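Local coordinates for protein putative carbonic anhydrase (Streptococcus mutans, PDB 3LAS) that probably catalyses the reversible interconversion of carbon dioxide and hydrogencarbonate, as a zinc-dependent carbonic anhydrase of the beta class, at residues Met3-Phe6 and Asp7-Lys11; Ala12-Ala15 and Tyr16-Leu19; Ile76-Gln80 and Leu81-Glu85. All blocks are in the same frame, centred on the assembly; numbering follows the deposited sequence. Where two conformers were deposited one is given.

Interaction 1: Met3-Phe6 and Asp7-Lys11. With GAI (guanidine), chain F.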
ATOM      1  N   MET A   3      10.465 -23.412   6.479  1.00 12.64           N
ATOM      2  CA  MET A   3       9.416 -22.465   6.929  1.00 13.00           C
ATOM      3  C   MET A   3       9.975 -21.074   7.047  1.00 12.79           C
ATOM      4  O   MET A   3      11.212 -20.826   7.189  1.00 13.93           O
ATOM      5  CB  MET A   3       8.873 -22.944   8.251  1.00 15.07           C
ATOM      6  CG  MET A   3       8.204 -24.313   8.045  1.00 19.08           C
ATOM      7  SD  MET A   3       7.660 -24.956   9.661  1.00 24.83           S
ATOM      8  CE  MET A   3       6.218 -23.953   9.747  1.00 21.87           C
ATOM      9  N   SER A   4       9.078 -20.079   6.978  1.00 12.71           N
ATOM     10  CA  SER A   4       9.503 -18.654   6.999  1.00 11.37           C
ATOM     11  C   SER A   4       8.415 -17.911   7.764  1.00 11.48           C
ATOM     12  O   SER A   4       7.480 -18.474   8.359  1.00 11.16           O
ATOM     13  CB  SER A   4       9.765 -18.128   5.596  1.00 12.70           C
ATOM     14  OG  SER A   4       8.546 -18.183   4.849  1.00 13.52           O
ATOM     15  N   TYR A   5       8.482 -16.560   7.740  1.00  9.05           N
ATOM     16  CA  TYR A   5       7.507 -15.843   8.521  1.00  9.37           C
ATOM     17  C   TYR A   5       6.097 -15.965   7.936  1.00 10.32           C
ATOM     18  O   TYR A   5       5.131 -15.786   8.713  1.00 10.03           O
ATOM     19  CB  TYR A   5       7.897 -14.330   8.741  1.00 10.97           C
ATOM     20  CG  TYR A   5       8.618 -14.152  10.014  1.00 12.09           C
ATOM     21  CD1 TYR A   5       7.918 -14.025  11.198  1.00 13.51           C
ATOM     22  CD2 TYR A   5      10.019 -14.055  10.041  1.00 15.28           C
ATOM     23  CE1 TYR A   5       8.504 -13.870  12.436  1.00 16.16           C
ATOM     24  CE2 TYR A   5      10.652 -13.865  11.272  1.00 20.27           C
ATOM     25  CZ  TYR A   5       9.871 -13.788  12.441  1.00 21.42           C
ATOM     26  OH  TYR A   5      10.493 -13.592  13.693  1.00 32.41           O
ATOM     27  N   PHE A   6       5.946 -16.244   6.623  1.00 10.02           N
ATOM     28  CA  PHE A   6       4.625 -16.511   6.123  1.00  9.83           C
ATOM     29  C   PHE A   6       3.926 -17.560   6.966  1.00 10.21           C
ATOM     30  O   PHE A   6       2.724 -17.454   7.222  1.00  9.63           O
ATOM     31  CB  PHE A   6       4.781 -16.972   4.669  1.00 11.98           C
ATOM     32  CG  PHE A   6       3.483 -17.364   4.026  1.00 11.43           C
ATOM     33  CD1 PHE A   6       2.568 -16.407   3.705  1.00 12.79           C
ATOM     34  CD2 PHE A   6       3.169 -18.698   3.848  1.00 13.44           C
ATOM     35  CE1 PHE A   6       1.317 -16.779   3.101  1.00 14.88           C
ATOM     36  CE2 PHE A   6       1.924 -19.084   3.275  1.00 14.66           C
ATOM     37  CZ  PHE A   6       1.020 -18.142   2.896  1.00 13.15           C
ATOM     38  N   ASP A   7       4.624 -18.656   7.366  1.00  9.28           N
ATOM     39  CA  ASP A   7       3.959 -19.686   8.199  1.00 11.01           C
ATOM     40  C   ASP A   7       3.593 -19.185   9.511  1.00 10.55           C
ATOM     41  O   ASP A   7       2.525 -19.511  10.003  1.00 12.32           O
ATOM     42  CB  ASP A   7       4.955 -20.907   8.362  1.00 11.46           C
ATOM     43  CG  ASP A   7       5.315 -21.437   7.052  1.00 14.13           C
ATOM     44  OD1 ASP A   7       4.472 -22.142   6.358  1.00 17.31           O
ATOM     45  OD2 ASP A   7       6.388 -21.183   6.499  1.00 13.21           O
ATOM     46  N   ASN A   8       4.339 -18.268  10.117  1.00 10.54           N
ATOM     47  CA  ASN A   8       3.942 -17.628  11.338  1.00 10.96           C
ATOM     48  C   ASN A   8       2.649 -16.857  11.110  1.00 11.20           C
ATOM     49  O   ASN A   8       1.735 -16.868  11.963  1.00 12.01           O
ATOM     50  CB  ASN A   8       4.973 -16.706  11.966  1.00 13.56           C
ATOM     51  CG  ASN A   8       6.254 -17.293  12.323  1.00 19.83           C
ATOM     52  OD1 ASN A   8       6.968 -17.789  11.463  1.00 22.13           O
ATOM     53  ND2 ASN A   8       6.707 -16.973  13.573  1.00 25.54           N
ATOM     54  N   PHE A   9       2.539 -16.118   9.992  1.00 10.22           N
ATOM     55  CA  PHE A   9       1.350 -15.298   9.753  1.00 10.82           C
ATOM     56  C   PHE A   9       0.109 -16.164   9.577  1.00  9.90           C
ATOM     57  O   PHE A   9      -0.966 -15.825  10.076  1.00 10.38           O
ATOM     58  CB  PHE A   9       1.563 -14.464   8.457  1.00 10.23           C
ATOM     59  CG  PHE A   9       2.675 -13.459   8.498  1.00 10.08           C
ATOM     60  CD1 PHE A   9       3.300 -13.120   9.692  1.00 11.53           C
ATOM     61  CD2 PHE A   9       3.104 -12.923   7.285  1.00 12.85           C
ATOM     62  CE1 PHE A   9       4.398 -12.196   9.675  1.00 12.88           C
ATOM     63  CE2 PHE A   9       4.157 -12.013   7.313  1.00 13.78           C
ATOM     64  CZ  PHE A   9       4.789 -11.672   8.418  1.00 12.65           C
ATOM     65  N   ILE A  10       0.295 -17.306   8.866  1.00 10.04           N
ATOM     66  CA  ILE A  10      -0.854 -18.229   8.716  1.00 11.16           C
ATOM     67  C   ILE A  10      -1.339 -18.730  10.056  1.00 11.72           C
ATOM     68  O   ILE A  10      -2.549 -18.814  10.341  1.00 12.64           O
ATOM     69  CB  ILE A  10      -0.433 -19.408   7.793  1.00 10.66           C
ATOM     70  CG1 ILE A  10      -0.308 -18.929   6.372  1.00 13.22           C
ATOM     71  CG2 ILE A  10      -1.508 -20.557   7.848  1.00 14.32           C
ATOM     72  CD1 ILE A  10      -1.635 -18.397   5.669  1.00 15.64           C
ATOM     73  N   LYS A  11      -0.411 -19.069  10.945  1.00 11.48           N
ATOM     74  CA  LYS A  11      -0.833 -19.534  12.285  1.00 11.97           C
ATOM     75  C   LYS A  11      -1.504 -18.456  13.058  1.00 11.49           C
ATOM     76  O   LYS A  11      -2.548 -18.708  13.651  1.00 13.57           O
ATOM     77  CB  LYS A  11       0.397 -20.064  13.012  1.00 14.68           C
ATOM     78  CG  LYS A  11       0.116 -20.451  14.526  1.00 19.96           C
TER
HETATM   79  C   GAI F 170       5.277 -21.471   2.957  1.00 21.45           C
HETATM   80  N1  GAI F 170       6.293 -21.215   3.711  1.00 22.61           N
HETATM   81  N2  GAI F 170       4.310 -22.118   3.545  1.00 17.97           N
HETATM   82  N3  GAI F 170       5.224 -21.097   1.631  1.00 21.75           N

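Interaction 2: Ala12-Ala15 and Tyr16-Leu19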
ATOM      1  N   ALA A  12      -0.981 -17.242  13.046  1.00 10.67           N
ATOM      2  CA  ALA A  12      -1.549 -16.160  13.783  1.00  9.45           C
ATOM      3  C   ALA A  12      -2.919 -15.793  13.245  1.00 10.38           C
ATOM      4  O   ALA A  12      -3.778 -15.256  13.969  1.00 11.04           O
ATOM      5  CB  ALA A  12      -0.658 -14.872  13.761  1.00 12.03           C
ATOM      6  N   ASN A  13      -3.129 -16.007  11.964  1.00 10.21           N
ATOM      7  CA  ASN A  13      -4.423 -15.666  11.370  1.00  9.82           C
ATOM      8  C   ASN A  13      -5.575 -16.453  11.961  1.00  9.71           C
ATOM      9  O   ASN A  13      -6.698 -15.953  11.921  1.00  9.53           O
ATOM     10  CB  ASN A  13      -4.282 -15.852   9.835  1.00 10.10           C
ATOM     11  CG  ASN A  13      -5.607 -15.622   9.130  1.00  8.52           C
ATOM     12  OD1 ASN A  13      -6.069 -14.431   9.016  1.00 11.31           O
ATOM     13  ND2 ASN A  13      -6.188 -16.633   8.603  1.00  7.52           N
ATOM     14  N   GLN A  14      -5.315 -17.661  12.494  1.00 10.78           N
ATOM     15  CA  GLN A  14      -6.446 -18.369  13.096  1.00 11.34           C
ATOM     16  C   GLN A  14      -7.186 -17.568  14.193  1.00 11.16           C
ATOM     17  O   GLN A  14      -8.418 -17.540  14.223  1.00 11.81           O
ATOM     18  CB  GLN A  14      -5.940 -19.695  13.689  1.00 13.92           C
ATOM     19  CG  GLN A  14      -7.097 -20.490  14.394  1.00 14.49           C
ATOM     20  CD  GLN A  14      -8.122 -20.961  13.338  1.00 15.77           C
ATOM     21  OE1 GLN A  14      -7.771 -21.660  12.377  1.00 17.45           O
ATOM     22  NE2 GLN A  14      -9.450 -20.638  13.547  1.00 15.39           N
ATOM     23  N   ALA A  15      -6.405 -16.879  15.010  1.00 12.30           N
ATOM     24  CA  ALA A  15      -7.059 -16.050  16.032  1.00 12.04           C
ATOM     25  C   ALA A  15      -7.914 -14.937  15.495  1.00 11.06           C
ATOM     26  O   ALA A  15      -9.004 -14.590  16.005  1.00 13.01           O
ATOM     27  CB  ALA A  15      -6.037 -15.486  16.981  1.00 14.52           C
ATOM     28  N   TYR A  16      -7.460 -14.367  14.379  1.00 10.69           N
ATOM     29  CA  TYR A  16      -8.206 -13.307  13.745  1.00  9.74           C
ATOM     30  C   TYR A  16      -9.508 -13.832  13.124  1.00 10.39           C
ATOM     31  O   TYR A  16     -10.568 -13.224  13.216  1.00 10.47           O
ATOM     32  CB  TYR A  16      -7.387 -12.595  12.648  1.00  9.30           C
ATOM     33  CG  TYR A  16      -8.112 -11.448  12.059  1.00 10.29           C
ATOM     34  CD1 TYR A  16      -8.315 -10.273  12.849  1.00 11.20           C
ATOM     35  CD2 TYR A  16      -8.659 -11.425  10.751  1.00  8.87           C
ATOM     36  CE1 TYR A  16      -8.938  -9.186  12.390  1.00 11.12           C
ATOM     37  CE2 TYR A  16      -9.303 -10.329  10.237  1.00  9.55           C
ATOM     38  CZ  TYR A  16      -9.465  -9.191  11.074  1.00 10.13           C
ATOM     39  OH  TYR A  16     -10.126  -8.122  10.523  1.00 12.75           O
ATOM     40  N   VAL A  17      -9.419 -15.022  12.488  1.00  9.85           N
ATOM     41  CA  VAL A  17     -10.628 -15.654  11.927  1.00  9.74           C
ATOM     42  C   VAL A  17     -11.672 -15.845  13.018  1.00 11.05           C
ATOM     43  O   VAL A  17     -12.852 -15.593  12.853  1.00 11.43           O
ATOM     44  CB  VAL A  17     -10.242 -17.008  11.344  1.00 10.13           C
ATOM     45  CG1 VAL A  17     -11.475 -17.835  10.955  1.00 13.06           C
ATOM     46  CG2 VAL A  17      -9.444 -16.750  10.052  1.00 12.58           C
ATOM     47  N   ASP A  18     -11.203 -16.312  14.193  1.00 10.44           N
ATOM     48  CA  ASP A  18     -12.174 -16.583  15.261  1.00 11.61           C
ATOM     49  C   ASP A  18     -12.828 -15.294  15.748  1.00 12.20           C
ATOM     50  O   ASP A  18     -14.028 -15.266  15.990  1.00 12.97           O
ATOM     51  CB  ASP A  18     -11.390 -17.277  16.403  1.00 12.37           C
ATOM     52  CG  ASP A  18     -10.976 -18.724  16.057  1.00 15.62           C
ATOM     53  OD1 ASP A  18     -11.480 -19.372  15.141  1.00 19.54           O
ATOM     54  OD2 ASP A  18     -10.089 -19.160  16.790  1.00 20.26           O
ATOM     55  N   LEU A  19     -12.069 -14.195  15.841  1.00 11.08           N
ATOM     56  CA  LEU A  19     -12.642 -12.892  16.220  1.00 12.93           C
ATOM     57  C   LEU A  19     -13.516 -12.308  15.159  1.00 11.93           C
ATOM     58  O   LEU A  19     -14.523 -11.641  15.440  1.00 14.43           O
ATOM     59  CB  LEU A  19     -11.469 -11.921  16.518  1.00 13.67           C
ATOM     60  CG  LEU A  19     -10.787 -12.208  17.858  1.00 16.52           C
ATOM     61  CD1 LEU A  19      -9.435 -11.546  17.888  1.00 16.61           C
ATOM     62  CD2 LEU A  19     -11.706 -11.659  19.045  1.00 15.17           C
TER

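Interaction 3: Ile76-Gln80 and Leu81-Glu85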
ATOM      1  N   ILE A  76      -9.332   3.737  -9.833  1.00  8.50           N
ATOM      2  CA  ILE A  76     -10.224   2.625  -9.480  1.00  9.82           C
ATOM      3  C   ILE A  76     -10.930   2.967  -8.198  1.00  7.73           C
ATOM      4  O   ILE A  76     -12.192   2.809  -8.084  1.00  9.27           O
ATOM      5  CB  ILE A  76      -9.393   1.291  -9.388  1.00  8.84           C
ATOM      6  CG1 ILE A  76      -8.922   0.937 -10.780  1.00  8.45           C
ATOM      7  CG2 ILE A  76     -10.246   0.205  -8.740  1.00  9.62           C
ATOM      8  CD1 ILE A  76      -7.777  -0.128 -10.728  1.00  9.43           C
ATOM      9  N   SER A  77     -10.231   3.437  -7.185  1.00  7.72           N
ATOM     10  CA  SER A  77     -10.887   3.768  -5.899  1.00  7.72           C
ATOM     11  C   SER A  77     -12.034   4.771  -6.051  1.00  7.97           C
ATOM     12  O   SER A  77     -13.061   4.612  -5.397  1.00  8.88           O
ATOM     13  CB  SER A  77      -9.775   4.356  -4.974  1.00  8.34           C
ATOM     14  OG  SER A  77     -10.311   4.748  -3.724  1.00  8.23           O
ATOM     15  N   GLU A  78     -11.780   5.783  -6.876  1.00  7.87           N
ATOM     16  CA  GLU A  78     -12.717   6.895  -7.024  1.00  9.25           C
ATOM     17  C   GLU A  78     -13.843   6.592  -8.000  1.00  9.31           C
ATOM     18  O   GLU A  78     -15.052   6.811  -7.700  1.00 11.36           O
ATOM     19  CB  GLU A  78     -11.969   8.132  -7.491  1.00  9.27           C
ATOM     20  CG  GLU A  78     -11.077   8.671  -6.353  1.00 10.83           C
ATOM     21  CD  GLU A  78     -10.113   9.724  -6.690  1.00 14.16           C
ATOM     22  OE1 GLU A  78      -9.912  10.086  -7.861  1.00 15.32           O
ATOM     23  OE2 GLU A  78      -9.378  10.184  -5.740  1.00 15.45           O
ATOM     24  N   GLN A  79     -13.507   6.062  -9.186  1.00  8.62           N
ATOM     25  CA  GLN A  79     -14.526   5.940 -10.227  1.00  9.71           C
ATOM     26  C   GLN A  79     -15.200   4.634 -10.138  1.00 10.91           C
ATOM     27  O   GLN A  79     -16.400   4.545 -10.528  1.00 12.82           O
ATOM     28  CB  GLN A  79     -13.906   6.151 -11.639  1.00 11.15           C
ATOM     29  CG  GLN A  79     -13.222   7.540 -11.762  1.00 10.92           C
ATOM     30  CD  GLN A  79     -13.989   8.728 -11.250  1.00 11.44           C
ATOM     31  OE1 GLN A  79     -15.215   8.797 -11.440  1.00 11.28           O
ATOM     32  NE2 GLN A  79     -13.352   9.661 -10.594  1.00 12.36           N
ATOM     33  N   GLN A  80     -14.579   3.548  -9.714  1.00 10.80           N
ATOM     34  CA  GLN A  80     -15.284   2.294  -9.560  0.50 11.04           C
ATOM     35  C   GLN A  80     -15.805   2.149  -8.123  1.00 11.31           C
ATOM     36  O   GLN A  80     -16.903   1.621  -7.913  1.00 13.03           O
ATOM     37  CB  GLN A  80     -14.314   1.185  -9.955  0.50 12.40           C
ATOM     38  CG  GLN A  80     -14.902  -0.226 -10.092  0.50 11.86           C
ATOM     39  CD  GLN A  80     -15.791  -0.452 -11.267  0.50 12.68           C
ATOM     40  OE1 GLN A  80     -16.156   0.500 -11.953  0.50 15.29           O
ATOM     41  NE2 GLN A  80     -16.208  -1.682 -11.459  0.50 12.76           N
ATOM     42  N   LEU A  81     -15.092   2.617  -7.112  1.00  9.58           N
ATOM     43  CA  LEU A  81     -15.376   2.343  -5.706  1.00 11.05           C
ATOM     44  C   LEU A  81     -15.841   3.537  -4.891  1.00 10.39           C
ATOM     45  O   LEU A  81     -15.920   3.397  -3.664  1.00 12.19           O
ATOM     46  CB  LEU A  81     -14.237   1.497  -5.066  1.00 10.08           C
ATOM     47  CG  LEU A  81     -13.891   0.266  -5.838  1.00 11.96           C
ATOM     48  CD1 LEU A  81     -12.654  -0.455  -5.273  1.00 13.96           C
ATOM     49  CD2 LEU A  81     -15.116  -0.748  -5.912  1.00 17.78           C
ATOM     50  N   GLY A  82     -16.085   4.677  -5.542  1.00 10.77           N
ATOM     51  CA  GLY A  82     -16.853   5.734  -4.875  1.00 12.10           C
ATOM     52  C   GLY A  82     -16.078   6.652  -4.012  1.00 11.53           C
ATOM     53  O   GLY A  82     -16.652   7.551  -3.399  1.00 13.92           O
ATOM     54  N   THR A  83     -14.764   6.499  -3.830  1.00  9.92           N
ATOM     55  CA  THR A  83     -14.088   7.457  -2.947  1.00  9.80           C
ATOM     56  C   THR A  83     -13.996   8.836  -3.599  1.00 10.13           C
ATOM     57  O   THR A  83     -14.067   8.981  -4.834  1.00 10.71           O
ATOM     58  CB  THR A  83     -12.694   6.991  -2.440  1.00  8.40           C
ATOM     59  OG1 THR A  83     -11.787   6.965  -3.549  1.00  9.09           O
ATOM     60  CG2 THR A  83     -12.756   5.607  -1.783  1.00  9.64           C
ATOM     61  N   SER A  84     -13.827   9.846  -2.759  1.00  9.20           N
ATOM     62  CA  SER A  84     -13.853  11.214  -3.224  1.00 10.19           C
ATOM     63  C   SER A  84     -13.057  12.131  -2.403  1.00 10.06           C
ATOM     64  O   SER A  84     -13.181  13.358  -2.512  1.00 12.89           O
ATOM     65  CB  SER A  84     -15.291  11.681  -3.441  1.00 12.92           C
ATOM     66  OG  SER A  84     -16.052  11.508  -2.287  1.00 18.41           O
ATOM     67  N   GLU A  85     -12.106  11.633  -1.632  1.00  9.04           N
ATOM     68  CA  GLU A  85     -11.180  12.394  -0.828  1.00  9.83           C
ATOM     69  C   GLU A  85      -9.850  11.623  -0.758  1.00  8.10           C
ATOM     70  O   GLU A  85      -9.858  10.381  -0.765  1.00  8.51           O
ATOM     71  CB  GLU A  85     -11.830  12.544   0.612  1.00 11.10           C
ATOM     72  CG  GLU A  85     -10.885  13.273   1.561  1.00 11.62           C
ATOM     73  CD  GLU A  85     -11.581  13.670   2.908  1.00 11.88           C
ATOM     74  OE1 GLU A  85     -12.808  13.623   3.086  1.00 12.70           O
ATOM     75  OE2 GLU A  85     -10.738  14.066   3.761  1.00 12.74           O
TER
HETATM   76  O   HOH W   1     -10.071   9.159  -3.360  1.00  9.72           O

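Interaction 1: Met3-Phe6 and Asp7-Lys11
Asp7 turns its carboxylate back toward Ser4 and at the same time presents it to a bound guanidine. Its CG sits beside the backbone N (chi1 -58°), which lets OD2 take the N-H of Ser4 at 2.9 Å through the anti lone pair. Guanidine N1 reaches the same OD2 at 2.8 Å, while its N2 meets Asp7 OD1 at 2.8 Å. Met3 crosses this side chain at about a right angle, with CE 3.6 Å from Asp7 CB. Ser4 is the N-cap of helix 5-20, and its N-H bond to Asp7 supplies the Asp7 half of the capping-box pattern; the Ser4 hydroxyl goes instead to Glu85 of the second subunit, so the full box is not formed. The Phe6 ring carries Ile10 CG1 over one face, 4.0 Å from the ring centroid in a CH-pi contact, and guanidine N2 lies in plane at its edge. Glu164 of the second subunit also binds the guanidine and packs on Phe6. The Phe9 ring has Tyr5 O 3.3 Å above one face, toward the rim, and Tyr5 CB touches Phe9 CZ at 4.1 Å.

Interaction 2: Ala12-Ala15 and Tyr16-Leu19
The amide of Gln14 and the carboxylate of Asp18, one turn further on, meet with their planes 44° apart. Asp18 OD1 lies at the edge of the amide, practically in its plane, and accepts a hydrogen bond from Gln14 NE2 at 2.9 Å. On the acid, the same bond arrives from above the carboxylate plane, 43° out of it, and it is clearly bent at the hydrogen. Gln14 can reach this far because its chain starts out anti to the backbone N and then folds at chi2 (67°), swinging the amide along the helix. The other flat group, the Tyr16 ring, leads off the helix and packs on Tyr155 of the second subunit. Aliphatic branches lie against backbone carbonyls of the preceding turn: Val17 CG2 is 3.4 Å from Asn13 O, and Leu19 CG sits 3.5 Å from Ala15 O in a similar way. Beneath these groups runs the i to i+4 ladder of helix 5-20, with Val17 N bonded to Asn13 O at 2.9 Å, followed by the backbone bonds of Asp18 to Gln14 and of Leu19 to Ala15. Gln14 OE1 accepts from Arg161 of the second subunit, so both ends of the amide are engaged and its rotation is fixed; a neutral amide thereby connects a cationic and an anionic group, which probably polarise it in the same sense.

Interaction 3: Ile76-Gln80 and Leu81-Glu85
The C-terminal part of helix 68-80 widens into a pi-type turn at 76-80, and Gly82 follows it on the way to strand 85-91. Ser77 O is the main acceptor: Thr83 N reaches back six residues to bond to it at 3.0 Å, nearly straight at the hydrogen (167°). The bonds of Leu81 N to Ile76 O, at 3.1 Å, and of Gly82 N to Glu78 O, at 3.2 Å, are weak. Gly82, with a positive phi of 85°, turns the chain out of the helix. Side chains then tie the turn together. Ser77 OG lies 2.7 Å from Thr83 OG1 and is hydrogen-bonded to His57 on strand 56-61. Glu78 crosses Thr83 at about a right angle, its CG 3.4 Å from Thr83 OG1. A water joins three groups: it accepts from Thr83 OG1 and donates to Glu78 OE2 at 2.7 Å and to Glu85 O. Leu81 lays CB against Ser77 O and packs on Leu27, whereas the amide of Gln80, in one of its two conformers, leaves the turn for Gln107 and Thr98 of the second subunit. The whole forms the link from helix to second strand in a beta-alpha-beta crossover, which runs from strand 56-61 through helix 68-80 to strand 85-91 and passes strand 33-38, lying between them in the sheet.

In the fold
Interactions 1 and 2 follow one another on helix 5-20, their centres about 13 Å apart, and interaction 3 lies far from both in the same chain: about 34 Å from interaction 1 and 30 Å from interaction 2, centre to centre. Across the dimer, interactions 1 and 3 come together. Glu85, at the end of interaction 3, bonds to Ser4, Tyr5 and Phe6 of the second subunit, so the start of helix 5-20 in one subunit is held by the first residue of strand 85-91 in the other. The guanidine belongs to interaction 1 and to Glu164 of the partner. None of the three contains a zinc ligand, but strand 85-91, entered from interaction 3, ends at the zinc ligand His91.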